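Local coordinates for Red carotenoid protein (RCP) (Nostoc sp., PDB 5FCY) that binds carotenoids, beta-carotene among them, in an all-helical domain akin to the N-terminal half of the orange carotenoid protein, probably serving photoprotection, at residues E132-L137 against T144-Y149. Sequence-based numbering, arbitrary orientation.
Sequences EGIKGL and TLFRDY
Ile134, near the C-terminal end of helix 125-136, and Leu145, on helix 139-150, bring their backbones closest, with 8.7 Å between their CA atoms. No hydrogen bond joins residues 132-137 to residues 144-149, which meet through apolar side chains; a turn earlier on the second helix, Gln142 NE2 gives a weak hydrogen bond to Ile134 O. One methyl of Leu145 does most of the work. CG of Leu145 lies anti to its backbone N (chi1 168°), which carries it toward helix 125-136, and the second torsion, with CD2 anti to CA, extends that methyl outward until it sits 3.6 Å from CG1 of Ile134. The same CD2 also lies 3.7 Å from CD1 of Ile134 and close to CG2 of Ile134, so both branches of the isoleucine close around a single methyl while the two side chains cross at about a right angle. Leu137 adds a looser touch, its CD2 4.3 Å from Leu145 CD2. Phe146 comes in beside this group: its CB points neither toward nor away from helix 125-136, yet CE1 stands 4.4 Å from CG2 of Ile134, which approaches the ring obliquely. Tyr14 of helix 9-19 packs on Ile134, Leu137 and Leu145, and Ile33 of helix 23-35 touches Ile134 and Phe146, leaving the apolar cluster largely buried. The whole is a pair of consecutive helices joined by a short link and packed against each other within the all-helical carotenoid-binding domain. Phe146 ties this packing to the pigment site, for its side chain lies about 4 Å from the bound beta-carotene and forms part of the carotenoid pocket.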
loop_
_atom_site.group_PDB
_atom_site.type_symbol
_atom_site.label_atom_id
_atom_site.label_comp_id
_atom_site.label_asym_id
_atom_site.label_seq_id
_atom_site.Cartn_x
_atom_site.Cartn_y
_atom_site.Cartn_z
ATOM N N GLU A 132 -3.449 9.820 -12.531
ATOM C CA GLU A 132 -2.948 10.994 -13.237
ATOM C C GLU A 132 -2.953 12.216 -12.326
ATOM O O GLU A 132 -2.039 13.047 -12.382
ATOM C CB GLU A 132 -3.781 11.249 -14.494
ATOM C CG GLU A 132 -3.806 10.077 -15.476
ATOM C CD GLU A 132 -2.423 9.694 -15.976
ATOM O OE1 GLU A 132 -1.527 10.566 -15.978
ATOM O OE2 GLU A 132 -2.230 8.519 -16.363
ATOM N N GLY A 133 -3.969 12.336 -11.470
ATOM C CA GLY A 133 -3.987 13.427 -10.511
ATOM C C GLY A 133 -2.848 13.338 -9.514
ATOM O O GLY A 133 -2.301 14.358 -9.090
ATOM N N ILE A 134 -2.474 12.116 -9.127
ATOM C CA ILE A 134 -1.357 11.940 -8.204
ATOM C C ILE A 134 -0.031 12.130 -8.930
ATOM O O ILE A 134 0.944 12.597 -8.332
ATOM C CB ILE A 134 -1.440 10.564 -7.521
ATOM C CG1 ILE A 134 -2.649 10.517 -6.586
ATOM C CG2 ILE A 134 -0.166 10.272 -6.728
ATOM C CD1 ILE A 134 -2.989 9.135 -6.072
ATOM N N LYS A 135 0.034 11.768 -10.214
ATOM C CA LYS A 135 1.211 12.084 -11.013
ATOM C C LYS A 135 1.470 13.583 -11.069
ATOM O O LYS A 135 2.607 13.995 -11.321
ATOM C CB LYS A 135 1.046 11.540 -12.434
ATOM C CG LYS A 135 1.068 10.024 -12.532
ATOM C CD LYS A 135 0.772 9.566 -13.952
ATOM C CE LYS A 135 1.022 8.078 -14.132
ATOM N NZ LYS A 135 0.647 7.607 -15.497
ATOM N N GLY A 136 0.441 14.405 -10.842
ATOM C CA GLY A 136 0.622 15.844 -10.888
ATOM C C GLY A 136 1.223 16.429 -9.628
ATOM O O GLY A 136 1.893 17.465 -9.686
ATOM N N LEU A 137 1.001 15.789 -8.485
ATOM C CA LEU A 137 1.540 16.290 -7.231
ATOM C C LEU A 137 3.065 16.257 -7.247
ATOM O O LEU A 137 3.696 15.542 -8.031
ATOM C CB LEU A 137 1.017 15.466 -6.056
ATOM C CG LEU A 137 -0.329 15.891 -5.470
ATOM C CD1 LEU A 137 -1.386 16.034 -6.552
ATOM C CD2 LEU A 137 -0.781 14.889 -4.420
ATOM N N THR A 144 3.879 12.665 1.292
ATOM C CA THR A 144 2.872 13.028 2.283
ATOM C C THR A 144 1.570 12.278 2.034
ATOM O O THR A 144 0.951 11.760 2.971
ATOM C CB THR A 144 2.639 14.538 2.256
ATOM O OG1 THR A 144 3.885 15.217 2.457
ATOM C CG2 THR A 144 1.660 14.959 3.344
ATOM N N LEU A 145 1.141 12.208 0.773
ATOM C CA LEU A 145 -0.061 11.455 0.434
ATOM C C LEU A 145 0.072 9.996 0.859
ATOM O O LEU A 145 -0.811 9.450 1.532
ATOM C CB LEU A 145 -0.330 11.563 -1.068
ATOM C CG LEU A 145 -1.373 10.617 -1.668
ATOM C CD1 LEU A 145 -2.725 10.799 -1.003
ATOM C CD2 LEU A 145 -1.479 10.838 -3.168
ATOM N N PHE A 146 1.179 9.353 0.481
ATOM C CA PHE A 146 1.350 7.932 0.767
ATOM C C PHE A 146 1.390 7.671 2.267
ATOM O O PHE A 146 0.781 6.710 2.753
ATOM C CB PHE A 146 2.627 7.414 0.104
ATOM C CG PHE A 146 2.682 7.648 -1.382
ATOM C CD1 PHE A 146 1.526 7.642 -2.145
ATOM C CD2 PHE A 146 3.892 7.878 -2.015
ATOM C CE1 PHE A 146 1.577 7.859 -3.507
ATOM C CE2 PHE A 146 3.949 8.093 -3.378
ATOM C CZ PHE A 146 2.791 8.086 -4.124
ATOM N N ARG A 147 2.104 8.513 3.017
ATOM C CA ARG A 147 2.178 8.333 4.462
ATOM C C ARG A 147 0.795 8.387 5.096
ATOM O O ARG A 147 0.469 7.567 5.961
ATOM C CB ARG A 147 3.089 9.394 5.077
ATOM C CG ARG A 147 4.558 9.222 4.726
ATOM C CD ARG A 147 5.427 10.310 5.343
ATOM N NE ARG A 147 5.277 10.375 6.797
ATOM C CZ ARG A 147 4.449 11.194 7.443
ATOM N NH1 ARG A 147 3.675 12.045 6.776
ATOM N NH2 ARG A 147 4.392 11.164 8.770
ATOM N N ASP A 148 -0.036 9.345 4.679
ATOM C CA ASP A 148 -1.373 9.460 5.254
ATOM C C ASP A 148 -2.280 8.325 4.800
ATOM O O ASP A 148 -3.198 7.938 5.530
ATOM C CB ASP A 148 -1.994 10.807 4.883
ATOM C CG ASP A 148 -1.150 11.984 5.326
ATOM O OD1 ASP A 148 -0.426 11.859 6.338
ATOM O OD2 ASP A 148 -1.211 13.037 4.660
ATOM N N TYR A 149 -2.045 7.783 3.604
ATOM C CA TYR A 149 -2.875 6.691 3.106
ATOM C C TYR A 149 -2.610 5.401 3.878
ATOM O O TYR A 149 -3.549 4.707 4.284
ATOM C CB TYR A 149 -2.632 6.497 1.607
ATOM C CG TYR A 149 -3.222 5.228 1.041
ATOM C CD1 TYR A 149 -4.579 4.958 1.148
ATOM C CD2 TYR A 149 -2.422 4.303 0.387
ATOM C CE1 TYR A 149 -5.118 3.800 0.632
ATOM C CE2 TYR A 149 -2.953 3.143 -0.133
ATOM C CZ TYR A 149 -4.302 2.897 -0.009
ATOM O OH TYR A 149 -4.843 1.744 -0.524
#